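Local coordinates for SIS domain protein (Listeria monocytogenes str. 4b F2365, PDB 3FXA), which probably binds and isomerises a sugar phosphate, though no activity is established for this protein itself, at residues A[5-8]-A[9-13]; A[168-171]-A[172-176]; A[106-109]-A[110-113]; A[75-79]-A[80-84]; A[20-23]-A[24-27]. One frame throughout, in Å; residues are numbered along the deposited sequence. Where two conformers were deposited one is given.

Contact 1 (A[5-8]-A[9-13]); sequences QAIL and DNIHQ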
loop_
_atom_site.group_PDB
_atom_site.type_symbol
_atom_site.label_atom_id
_atom_site.label_comp_id
_atom_site.label_asym_id
_atom_site.label_seq_id
_atom_site.Cartn_x
_atom_site.Cartn_y
_atom_site.Cartn_z
ATOM N N GLN A 5 4.836 -37.442 -4.903
ATOM C CA GLN A 5 6.123 -37.525 -4.220
ATOM C C GLN A 5 7.170 -36.528 -4.749
ATOM O O GLN A 5 7.931 -35.971 -3.950
ATOM C CB GLN A 5 6.665 -38.972 -4.258
ATOM C CG GLN A 5 7.779 -39.228 -3.255
ATOM C CD GLN A 5 7.357 -38.980 -1.812
ATOM O OE1 GLN A 5 6.207 -39.229 -1.428
ATOM N NE2 GLN A 5 8.285 -38.463 -1.010
ATOM N N ALA A 6 7.194 -36.289 -6.065
ATOM C CA ALA A 6 8.117 -35.314 -6.666
ATOM C C ALA A 6 7.796 -33.890 -6.152
ATOM O O ALA A 6 8.711 -33.122 -5.851
ATOM C CB ALA A 6 8.078 -35.364 -8.200
ATOM N N ILE A 7 6.504 -33.579 -6.008
ATOM C CA ILE A 7 6.062 -32.281 -5.460
ATOM C C ILE A 7 6.540 -32.102 -4.029
ATOM O O ILE A 7 7.181 -31.076 -3.702
ATOM C CB ILE A 7 4.524 -32.114 -5.540
ATOM C CG1 ILE A 7 4.126 -31.938 -7.011
ATOM C CG2 ILE A 7 4.041 -30.911 -4.671
ATOM C CD1 ILE A 7 2.648 -31.860 -7.284
ATOM N N LEU A 8 6.248 -33.096 -3.189
ATOM C CA LEU A 8 6.642 -33.097 -1.773
ATOM C C LEU A 8 8.156 -33.048 -1.560
ATOM O O LEU A 8 8.612 -32.345 -0.665
ATOM C CB LEU A 8 6.042 -34.303 -1.021
ATOM C CG LEU A 8 4.518 -34.331 -0.887
ATOM C CD1 LEU A 8 4.076 -35.651 -0.293
ATOM C CD2 LEU A 8 4.013 -33.172 -0.016
ATOM N N ASP A 9 8.920 -33.796 -2.367
ATOM C CA ASP A 9 10.393 -33.750 -2.295
ATOM C C ASP A 9 10.919 -32.348 -2.627
ATOM O O ASP A 9 11.786 -31.837 -1.926
ATOM C CB ASP A 9 11.045 -34.802 -3.208
ATOM C CG ASP A 9 10.817 -36.234 -2.724
ATOM O OD1 ASP A 9 10.156 -36.446 -1.684
ATOM O OD2 ASP A 9 11.306 -37.159 -3.396
ATOM N N ASN A 10 10.375 -31.735 -3.680
ATOM C CA ASN A 10 10.747 -30.348 -4.092
ATOM C C ASN A 10 10.490 -29.348 -2.947
ATOM O O ASN A 10 11.381 -28.552 -2.567
ATOM C CB ASN A 10 9.975 -29.983 -5.387
ATOM C CG ASN A 10 10.382 -28.632 -5.991
ATOM O OD1 ASN A 10 10.169 -27.566 -5.400
ATOM N ND2 ASN A 10 10.903 -28.672 -7.205
ATOM N N ILE A 11 9.264 -29.405 -2.415
ATOM C CA ILE A 11 8.808 -28.618 -1.263
ATOM C C ILE A 11 9.712 -28.801 -0.040
ATOM O O ILE A 11 10.220 -27.827 0.517
ATOM C CB ILE A 11 7.313 -28.912 -0.913
ATOM C CG1 ILE A 11 6.411 -28.248 -1.977
ATOM C CG2 ILE A 11 6.949 -28.377 0.501
ATOM C CD1 ILE A 11 4.895 -28.451 -1.776
ATOM N N HIS A 12 9.951 -30.049 0.359
ATOM C CA HIS A 12 10.826 -30.312 1.537
ATOM C C HIS A 12 12.243 -29.756 1.413
ATOM O O HIS A 12 12.817 -29.307 2.427
ATOM C CB HIS A 12 10.910 -31.817 1.871
ATOM C CG HIS A 12 9.608 -32.403 2.298
ATOM N ND1 HIS A 12 9.268 -33.719 2.057
ATOM C CD2 HIS A 12 8.536 -31.840 2.898
ATOM C CE1 HIS A 12 8.056 -33.945 2.534
ATOM N NE2 HIS A 12 7.590 -32.816 3.040
ATOM N N GLN A 13 12.799 -29.807 0.198
ATOM C CA GLN A 13 14.136 -29.286 -0.088
ATOM C C GLN A 13 14.146 -27.768 0.166
ATOM O O GLN A 13 15.056 -27.233 0.811
ATOM C CB GLN A 13 14.539 -29.584 -1.535
ATOM C CG GLN A 13 15.966 -29.177 -1.963
ATOM C CD GLN A 13 17.035 -30.237 -1.724
ATOM O OE1 GLN A 13 18.006 -30.307 -2.477
ATOM N NE2 GLN A 13 16.847 -31.082 -0.718
#
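Q5 and D9 meet one turn apart near the start of helix 4-23, the long N-terminal helix of the chain. The side chain of Q5 bends forward along the helix. Its CG stands anti to the backbone N (chi1 -164°), and a bend at the next torsion brings the amide to D9. NE2 of Q5 lies 2.8 Å from OD1 of D9, but the hydrogen bond is weak, because the N-H points well off the line to the oxygen. The amide and carboxylate planes are turned 71° against each other. D9 also gives its backbone N to the O of Q5 at 2.9 Å, so the two residues are joined by backbone and side chain at once.

The same i to i+4 pattern runs on through N10 to A6, I11 to I7 and H12 to L8, the regular bonding of an alpha helix. On one side of it, I7 and I11 run alongside each other with a shared heading. CG2 of I7 touches CD1 of I11 at 3.9 Å. This apolar side faces the second subunit, another copy of the protein, where I7 packs on C173 and I11 on A169.

H12 turns its imidazole over the backbone of the previous turn. The O of L8 sits 3.0 Å above one face of the ring, displaced toward the rim. That oxygen is already bonded to N of H12 at 2.8 Å. ND1 of H12 is also near it, at 3.1 Å, but the angle is too poor for a bond. CE1 of H12 reaches CB of L8 at 4.1 Å.

Contact 2 (A[168-171]-A[172-176]); sequences DAVI and VCLMT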
loop_
_atom_site.group_PDB
_atom_site.type_symbol
_atom_site.label_atom_id
_atom_site.label_comp_id
_atom_site.label_asym_id
_atom_site.label_seq_id
_atom_site.Cartn_x
_atom_site.Cartn_y
_atom_site.Cartn_z
ATOM N N ASP A 168 13.294 -9.710 13.192
ATOM C CA ASP A 168 12.392 -10.338 14.174
ATOM C C ASP A 168 13.148 -10.455 15.506
ATOM O O ASP A 168 12.605 -10.138 16.538
ATOM C CB ASP A 168 11.897 -11.736 13.712
ATOM C CG ASP A 168 10.813 -11.668 12.646
ATOM O OD1 ASP A 168 10.159 -10.628 12.505
ATOM O OD2 ASP A 168 10.591 -12.693 11.951
ATOM N N ALA A 169 14.414 -10.866 15.431
ATOM C CA ALA A 169 15.271 -11.024 16.622
ATOM C C ALA A 169 15.523 -9.666 17.269
ATOM O O ALA A 169 15.400 -9.523 18.482
ATOM C CB ALA A 169 16.579 -11.734 16.281
ATOM N N VAL A 170 15.856 -8.669 16.456
ATOM C CA VAL A 170 16.034 -7.306 16.958
ATOM C C VAL A 170 14.776 -6.861 17.703
ATOM O O VAL A 170 14.854 -6.391 18.868
ATOM C CB VAL A 170 16.415 -6.328 15.802
ATOM C CG1 VAL A 170 16.312 -4.848 16.228
ATOM C CG2 VAL A 170 17.779 -6.676 15.266
ATOM N N ILE A 171 13.613 -7.073 17.079
ATOM C CA ILE A 171 12.334 -6.655 17.633
ATOM C C ILE A 171 11.939 -7.363 18.923
ATOM O O ILE A 171 11.525 -6.719 19.895
ATOM C CB ILE A 171 11.246 -6.703 16.513
ATOM C CG1 ILE A 171 11.524 -5.579 15.517
ATOM C CG2 ILE A 171 9.848 -6.606 17.073
ATOM C CD1 ILE A 171 10.723 -5.695 14.247
ATOM N N VAL A 172 12.082 -8.687 18.938
ATOM C CA VAL A 172 11.806 -9.493 20.124
ATOM C C VAL A 172 12.747 -9.041 21.252
ATOM O O VAL A 172 12.289 -8.845 22.383
ATOM C CB VAL A 172 11.953 -10.995 19.847
ATOM C CG1 VAL A 172 11.893 -11.794 21.143
ATOM C CG2 VAL A 172 10.859 -11.490 18.891
ATOM N N CYS A 173 14.031 -8.850 20.925
ATOM C CA CYS A 173 15.019 -8.348 21.893
ATOM C C CYS A 173 14.602 -6.992 22.470
ATOM O O CYS A 173 14.683 -6.797 23.700
ATOM C CB CYS A 173 16.412 -8.288 21.311
ATOM S SG CYS A 173 17.602 -7.967 22.591
ATOM N N LEU A 174 14.114 -6.098 21.610
ATOM C CA LEU A 174 13.585 -4.779 22.053
ATOM C C LEU A 174 12.448 -4.844 23.089
ATOM O O LEU A 174 12.389 -3.994 23.983
ATOM C CB LEU A 174 13.173 -3.896 20.833
ATOM C CG LEU A 174 14.373 -3.325 20.059
ATOM C CD1 LEU A 174 13.933 -2.821 18.664
ATOM C CD2 LEU A 174 15.070 -2.200 20.859
HETATM N N MSE A 175 11.582 -5.856 23.020
HETATM C CA MSE A 175 10.453 -5.973 23.965
HETATM C C MSE A 175 10.965 -6.095 25.399
HETATM O O MSE A 175 10.477 -5.425 26.313
HETATM C CB MSE A 175 9.563 -7.147 23.605
HETATM C CG MSE A 175 8.826 -6.951 22.284
HETATM SE SE MSE A 175 7.940 -8.559 21.634
HETATM C CE MSE A 175 6.579 -8.731 22.960
ATOM N N THR A 176 12.000 -6.914 25.551
ATOM C CA THR A 176 12.671 -7.092 26.854
ATOM C C THR A 176 13.540 -5.868 27.190
ATOM O O THR A 176 13.473 -5.357 28.328
ATOM C CB THR A 176 13.481 -8.413 26.905
ATOM O OG1 THR A 176 12.579 -9.523 26.773
ATOM C CG2 THR A 176 14.226 -8.530 28.246
#
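V170 and L174 run alongside each other on helix 157-177, their branches extended in a common direction. CG1 of V170 meets CD1 of L174 at 4.0 Å. The valine puts this methyl anti to its own backbone N (chi1 168°), beside the carbonyl carbon and so toward the next turn. L174 sends its CG back over the V170 turn, and CG comes within 3.3 Å of the O of V170. The same oxygen accepts the backbone N of L174 at 2.9 Å. Both side chains also pack on V38 of helix 31-43.

V172 leans on the turn before it. Its CG2 lies 3.2 Å from the O of D168, which accepts N of V172. C173 brings CB to 3.2 Å from the O of A169, and its N bonds to that oxygen. This buried part of helix 157-177, in the SIS domain, packs on several neighbours. I171 touches S66 and F67 of helix 55-69, while C173 packs on N10 of the second subunit.

CG of M175, a selenomethionine, lies 3.6 Å from the O of I171. The backbone bond from N of M175 to that oxygen is longer, at 3.2 Å, and more bent than the three before it. The carboxylate of D168 forms a salt bridge through OD1 with NZ of K62.

Contact 3 (A[106-109]-A[110-113]); sequences GELL and NLIP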
loop_
_atom_site.group_PDB
_atom_site.type_symbol
_atom_site.label_atom_id
_atom_site.label_comp_id
_atom_site.label_asym_id
_atom_site.label_seq_id
_atom_site.Cartn_x
_atom_site.Cartn_y
_atom_site.Cartn_z
ATOM N N GLY A 106 19.528 1.099 -7.574
ATOM C CA GLY A 106 19.443 2.535 -7.932
ATOM C C GLY A 106 18.329 3.333 -7.278
ATOM O O GLY A 106 18.555 4.460 -6.837
ATOM N N GLU A 107 17.155 2.713 -7.158
ATOM C CA GLU A 107 15.980 3.324 -6.516
ATOM C C GLU A 107 16.237 3.728 -5.059
ATOM O O GLU A 107 15.662 4.697 -4.568
ATOM C CB GLU A 107 14.757 2.391 -6.534
ATOM C CG GLU A 107 14.173 2.052 -7.894
ATOM C CD GLU A 107 14.831 0.883 -8.615
ATOM O OE1 GLU A 107 15.998 0.528 -8.318
ATOM O OE2 GLU A 107 14.161 0.327 -9.513
ATOM N N LEU A 108 17.064 2.950 -4.359
ATOM C CA LEU A 108 17.421 3.220 -2.967
ATOM C C LEU A 108 18.603 4.155 -2.870
ATOM O O LEU A 108 18.641 4.991 -1.965
ATOM C CB LEU A 108 17.728 1.918 -2.206
ATOM C CG LEU A 108 16.638 0.825 -2.167
ATOM C CD1 LEU A 108 16.986 -0.241 -1.120
ATOM C CD2 LEU A 108 15.293 1.393 -1.814
ATOM N N LEU A 109 19.569 4.030 -3.787
ATOM C CA LEU A 109 20.756 4.900 -3.769
ATOM C C LEU A 109 20.349 6.359 -3.935
ATOM O O LEU A 109 20.948 7.232 -3.324
ATOM C CB LEU A 109 21.777 4.516 -4.839
ATOM C CG LEU A 109 22.404 3.122 -4.821
ATOM C CD1 LEU A 109 23.545 3.042 -5.828
ATOM C CD2 LEU A 109 22.892 2.703 -3.415
ATOM N N ASN A 110 19.314 6.596 -4.755
ATOM C CA ASN A 110 18.696 7.928 -4.948
ATOM C C ASN A 110 18.116 8.590 -3.679
ATOM O O ASN A 110 17.876 9.794 -3.692
ATOM C CB ASN A 110 17.592 7.870 -6.025
ATOM C CG ASN A 110 18.128 7.617 -7.435
ATOM O OD1 ASN A 110 19.295 7.851 -7.740
ATOM N ND2 ASN A 110 17.249 7.152 -8.306
ATOM N N LEU A 111 17.900 7.802 -2.612
ATOM C CA LEU A 111 17.394 8.238 -1.312
ATOM C C LEU A 111 18.493 8.665 -0.343
ATOM O O LEU A 111 18.205 9.346 0.644
ATOM C CB LEU A 111 16.585 7.092 -0.639
ATOM C CG LEU A 111 15.563 6.370 -1.532
ATOM C CD1 LEU A 111 14.807 5.234 -0.792
ATOM C CD2 LEU A 111 14.600 7.355 -2.202
ATOM N N ILE A 112 19.748 8.293 -0.613
ATOM C CA ILE A 112 20.850 8.554 0.327
ATOM C C ILE A 112 21.188 10.039 0.434
ATOM O O ILE A 112 21.330 10.535 1.553
ATOM C CB ILE A 112 22.098 7.675 0.042
ATOM C CG1 ILE A 112 21.727 6.187 0.237
ATOM C CG2 ILE A 112 23.229 8.024 0.991
ATOM C CD1 ILE A 112 22.798 5.201 -0.204
ATOM N N PRO A 113 21.269 10.753 -0.705
ATOM C CA PRO A 113 21.560 12.199 -0.554
ATOM C C PRO A 113 20.589 12.958 0.372
ATOM O O PRO A 113 21.054 13.781 1.181
ATOM C CB PRO A 113 21.511 12.712 -1.989
ATOM C CG PRO A 113 21.856 11.571 -2.810
ATOM C CD PRO A 113 21.238 10.378 -2.132
#
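N110 gives its backbone N to the O of G106 at 3.1 Å, the one i to i+4 bond between 106-109 and 110-113. The side-chain amide of N110 comes to the same oxygen, with ND2 at 3.3 Å, but the angle is poor and this is not a hydrogen bond.

The next two donors reach back only three residues. N of L111 bonds to the O of L108 at 3.0 Å, and N of I112 bonds to the O of L109 at 3.1 Å. Both come in from above the carbonyl plane, about 60° out of it. The second bond closes a type I beta turn from L109 to I112. This turn joins the short helix 106-109 to helix 112-118, in the part of the SIS domain that follows strand 95-99. P113 has no N-H to offer. Its CD instead lies 3.4 Å from the O of L109. Farther along, the O of P113 accepts a bond from OG1 of T117.

Apolar groups accompany the turn. CD2 of L108 meets CD1 of L111 at 4.0 Å, the two side chains slanting across each other. L109 and I112 run alongside, with CD2 of L109 at 4.1 Å from CD1 of I112. Both of these pack on V132 of helix 132-136. L111 holds CG anti to its carbonyl carbon (chi1 -47°), which lays CG over the preceding turn, 3.5 Å from the O of E107.

Contact 4 (A[75-79]-A[80-84]); sequences VFLTP and SDAVH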
loop_
_atom_site.group_PDB
_atom_site.type_symbol
_atom_site.label_atom_id
_atom_site.label_comp_id
_atom_site.label_asym_id
_atom_site.label_seq_id
_atom_site.Cartn_x
_atom_site.Cartn_y
_atom_site.Cartn_z
ATOM N N VAL A 75 7.314 3.470 9.287
ATOM C CA VAL A 75 6.602 3.745 8.032
ATOM C C VAL A 75 7.374 3.186 6.855
ATOM O O VAL A 75 8.613 3.222 6.865
ATOM C CB VAL A 75 6.368 5.262 7.828
ATOM C CG1 VAL A 75 7.676 5.995 7.640
ATOM C CG2 VAL A 75 5.478 5.462 6.599
ATOM N N PHE A 76 6.650 2.658 5.867
ATOM C CA PHE A 76 7.270 2.171 4.638
ATOM C C PHE A 76 7.460 3.352 3.700
ATOM O O PHE A 76 6.523 4.137 3.506
ATOM C CB PHE A 76 6.447 1.084 3.940
ATOM C CG PHE A 76 7.082 0.596 2.663
ATOM C CD1 PHE A 76 8.260 -0.141 2.702
ATOM C CD2 PHE A 76 6.511 0.878 1.431
ATOM C CE1 PHE A 76 8.895 -0.578 1.527
ATOM C CE2 PHE A 76 7.112 0.439 0.248
ATOM C CZ PHE A 76 8.306 -0.306 0.299
ATOM N N LEU A 77 8.655 3.488 3.144
ATOM C CA LEU A 77 8.958 4.523 2.147
ATOM C C LEU A 77 9.037 3.870 0.767
ATOM O O LEU A 77 10.010 3.178 0.470
ATOM C CB LEU A 77 10.253 5.235 2.521
ATOM C CG LEU A 77 10.773 6.343 1.598
ATOM C CD1 LEU A 77 9.731 7.476 1.439
ATOM C CD2 LEU A 77 12.046 6.901 2.114
ATOM N N THR A 78 8.015 4.092 -0.078
ATOM C CA THR A 78 7.937 3.516 -1.437
ATOM C C THR A 78 8.935 4.274 -2.332
ATOM O O THR A 78 8.781 5.480 -2.507
ATOM C CB THR A 78 6.479 3.629 -2.027
ATOM O OG1 THR A 78 5.555 3.027 -1.115
ATOM C CG2 THR A 78 6.369 2.966 -3.375
ATOM N N PRO A 79 9.995 3.592 -2.858
ATOM C CA PRO A 79 11.006 4.325 -3.652
ATOM C C PRO A 79 10.472 5.138 -4.873
ATOM O O PRO A 79 11.007 6.213 -5.164
ATOM C CB PRO A 79 12.006 3.227 -4.051
ATOM C CG PRO A 79 11.869 2.209 -2.985
ATOM C CD PRO A 79 10.416 2.192 -2.631
ATOM N N SER A 80 9.442 4.632 -5.552
ATOM C CA SER A 80 8.846 5.351 -6.712
ATOM C C SER A 80 7.984 6.576 -6.300
ATOM O O SER A 80 7.598 7.389 -7.177
ATOM C CB SER A 80 8.086 4.383 -7.633
ATOM O OG SER A 80 7.094 3.650 -6.973
ATOM N N ASP A 81 7.660 6.706 -5.007
ATOM C CA ASP A 81 6.993 7.905 -4.442
ATOM C C ASP A 81 8.017 8.805 -3.746
ATOM O O ASP A 81 7.870 10.021 -3.788
ATOM C CB ASP A 81 5.872 7.545 -3.463
ATOM C CG ASP A 81 4.772 6.746 -4.123
ATOM O OD1 ASP A 81 4.513 7.004 -5.317
ATOM O OD2 ASP A 81 4.205 5.839 -3.467
ATOM N N ALA A 82 9.005 8.200 -3.060
ATOM C CA ALA A 82 10.093 8.898 -2.326
ATOM C C ALA A 82 10.773 10.070 -3.051
ATOM O O ALA A 82 10.826 11.187 -2.528
ATOM C CB ALA A 82 11.147 7.872 -1.884
ATOM N N VAL A 83 11.259 9.803 -4.261
ATOM C CA VAL A 83 11.913 10.823 -5.113
ATOM C C VAL A 83 10.922 11.821 -5.788
ATOM O O VAL A 83 11.355 12.707 -6.549
ATOM C CB VAL A 83 12.824 10.162 -6.174
ATOM C CG1 VAL A 83 13.944 9.396 -5.470
ATOM C CG2 VAL A 83 12.046 9.283 -7.161
ATOM N N HIS A 84 9.625 11.653 -5.506
ATOM C CA HIS A 84 8.532 12.495 -5.986
ATOM C C HIS A 84 7.732 13.144 -4.843
ATOM O O HIS A 84 6.529 13.458 -4.993
ATOM C CB HIS A 84 7.648 11.641 -6.889
ATOM C CG HIS A 84 8.314 11.276 -8.167
ATOM N ND1 HIS A 84 8.839 10.025 -8.416
ATOM C CD2 HIS A 84 8.580 12.027 -9.260
ATOM C CE1 HIS A 84 9.380 10.022 -9.620
ATOM N NE2 HIS A 84 9.234 11.220 -10.155
#
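The carboxylate of D81 lies beside T78, with OD2 3.5 Å from CB and 3.6 Å from CG2 of the threonine. OD2 rests against these carbons; OG1 of T78 is farther from it, at 3.9 Å. Residues 75-84 form a strand-turn-helix link of the SIS domain, leading from strand 74-76 into helix 79-86. OD1 of D81 accepts a hydrogen bond from the backbone N of G54 of the third subunit. The other flat group is the imidazole of H84. Its ND1 bonds to the O of S80 at 3.2 Å, with that oxygen 25° out of the ring plane. The OG of S80 is hydrogen-bonded to the same atom of S80 in the third subunit, which places this helix start at a subunit interface.

T78 holds the N-cap position, but its side chain makes no capping bond. Its carbonyl starts the helix bonding. O of T78 accepts N of A82 at 2.8 Å, almost straight in line with the carbonyl bond. It also accepts N of D81 at 3.0 Å, from above the carbonyl plane. Two donors therefore grip one oxygen at the first turn.

L77 reaches A82. Its CG is anti to the backbone N (chi1 179°), and its CD1 ends 3.6 Å from CB of A82.

Contact 5 (A[20-23]-A[24-27]); sequences NAIS and RLPE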
loop_
_atom_site.group_PDB
_atom_site.type_symbol
_atom_site.label_atom_id
_atom_site.label_comp_id
_atom_site.label_asym_id
_atom_site.label_seq_id
_atom_site.Cartn_x
_atom_site.Cartn_y
_atom_site.Cartn_z
ATOM N N ASN A 20 17.913 -23.689 7.096
ATOM C CA ASN A 20 19.385 -23.576 7.180
ATOM C C ASN A 20 19.833 -22.117 7.134
ATOM O O ASN A 20 20.730 -21.719 7.885
ATOM C CB ASN A 20 20.103 -24.370 6.075
ATOM C CG ASN A 20 19.994 -25.916 6.237
ATOM O OD1 ASN A 20 19.545 -26.450 7.264
ATOM N ND2 ASN A 20 20.422 -26.629 5.200
ATOM N N ALA A 21 19.193 -21.335 6.259
ATOM C CA ALA A 21 19.482 -19.896 6.096
ATOM C C ALA A 21 19.260 -19.112 7.396
ATOM O O ALA A 21 20.062 -18.260 7.741
ATOM C CB ALA A 21 18.662 -19.288 4.935
ATOM N N ILE A 22 18.209 -19.463 8.136
ATOM C CA ILE A 22 17.911 -18.809 9.417
ATOM C C ILE A 22 18.856 -19.345 10.483
ATOM O O ILE A 22 19.362 -18.572 11.287
ATOM C CB ILE A 22 16.476 -19.055 9.890
ATOM C CG1 ILE A 22 15.496 -18.524 8.856
ATOM C CG2 ILE A 22 16.202 -18.388 11.257
ATOM C CD1 ILE A 22 14.145 -18.839 9.192
ATOM N N SER A 23 19.069 -20.667 10.503
ATOM C CA SER A 23 19.973 -21.247 11.502
ATOM C C SER A 23 21.399 -20.690 11.403
ATOM O O SER A 23 22.064 -20.567 12.432
ATOM C CB SER A 23 19.965 -22.784 11.495
ATOM O OG SER A 23 20.467 -23.317 10.299
ATOM N N ARG A 24 21.854 -20.309 10.196
ATOM C CA ARG A 24 23.193 -19.720 9.995
ATOM C C ARG A 24 23.294 -18.209 10.270
ATOM O O ARG A 24 24.372 -17.604 10.084
ATOM C CB ARG A 24 23.697 -20.008 8.577
ATOM C CG ARG A 24 24.082 -21.455 8.335
ATOM C CD ARG A 24 24.843 -21.647 7.020
ATOM N NE ARG A 24 26.128 -20.925 6.983
ATOM C CZ ARG A 24 26.439 -19.842 6.244
ATOM N NH1 ARG A 24 25.587 -19.274 5.379
ATOM N NH2 ARG A 24 27.664 -19.319 6.353
ATOM N N LEU A 25 22.216 -17.575 10.747
ATOM C CA LEU A 25 22.259 -16.129 10.983
ATOM C C LEU A 25 23.417 -15.619 11.858
ATOM O O LEU A 25 23.997 -14.602 11.522
ATOM C CB LEU A 25 20.880 -15.561 11.397
ATOM C CG LEU A 25 19.884 -15.432 10.238
ATOM C CD1 LEU A 25 18.502 -15.072 10.769
ATOM C CD2 LEU A 25 20.356 -14.348 9.252
ATOM N N PRO A 26 23.803 -16.346 12.934
ATOM C CA PRO A 26 24.958 -15.904 13.713
ATOM C C PRO A 26 26.300 -15.765 12.932
ATOM O O PRO A 26 27.099 -14.884 13.265
ATOM C CB PRO A 26 25.075 -16.987 14.791
ATOM C CG PRO A 26 23.707 -17.506 14.946
ATOM C CD PRO A 26 23.152 -17.515 13.560
ATOM N N GLU A 27 26.503 -16.580 11.894
ATOM C CA GLU A 27 27.718 -16.562 11.064
ATOM C C GLU A 27 27.771 -15.436 10.022
ATOM O O GLU A 27 28.865 -14.956 9.692
ATOM C CB GLU A 27 27.889 -17.898 10.330
ATOM C CG GLU A 27 27.928 -19.145 11.200
ATOM C CD GLU A 27 27.942 -20.436 10.369
ATOM O OE1 GLU A 27 28.355 -20.406 9.182
ATOM O OE2 GLU A 27 27.531 -21.484 10.910
#
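R24 sits where helix 4-23 gives way to the short helix 25-28, and its side chain starts against N20. CB of R24 lies 3.5 Å from the O of N20, and CG follows at 3.4 Å. With CG anti to the carbonyl carbon (chi1 -71°), the chain first runs back beside that oxygen. It then leads away and bends at chi3 62°, which turns the guanidinium to E27. NE meets OE1 of E27 at 3.2 Å and NH2 meets the same oxygen at 3.1 Å. This is a salt bridge made side-on, with both nitrogens on one atom. They come from the same face of the carboxylate plane, and OE1 lies 22° out of the guanidinium plane.

The backbone of R24 shares the oxygen its side chain passes. N of R24 donates to the O of N20. In one conformer of S23 its OG donates to that oxygen as well, but this bond is doubtful, since a second conformer exists. The bonding then shortens: N of L25 bonds to the O of I22 at 3.1 Å, three residues back, as the helix ends.

On the apolar side of the turn, CG2 of I22 touches CD1 of L25. L25 packs on A165 of helix 157-177, and I22 meets I22 of the second subunit. The joint thus pairs an apolar side with a polar one, where the bond from N of R24 and the ion pair probably help fix the change from one helix to the next.

From the N terminus, contact 1 (5-13) and contact 5 (20-27) come first, at the start and end of helix 4-23. Their nearest atoms are about 7 Å apart. Contact 4 (75-84) and contact 3 (106-113) follow, then contact 2 (168-176). Each closes only a local turn, and all lie in series, so none nest or cross. Contacts 3 and 4 touch: CD2 of L111 lies 3.5 Å from CB of A82, joining helix 79-86 to the turn before helix 112-118. Contact 2 lies on the opposite side of the chain's centre from both. Contacts 1, 2 and 5 all touch the second subunit, whereas contacts 3 and 4 reach the third, and contact 4 the fourth as well.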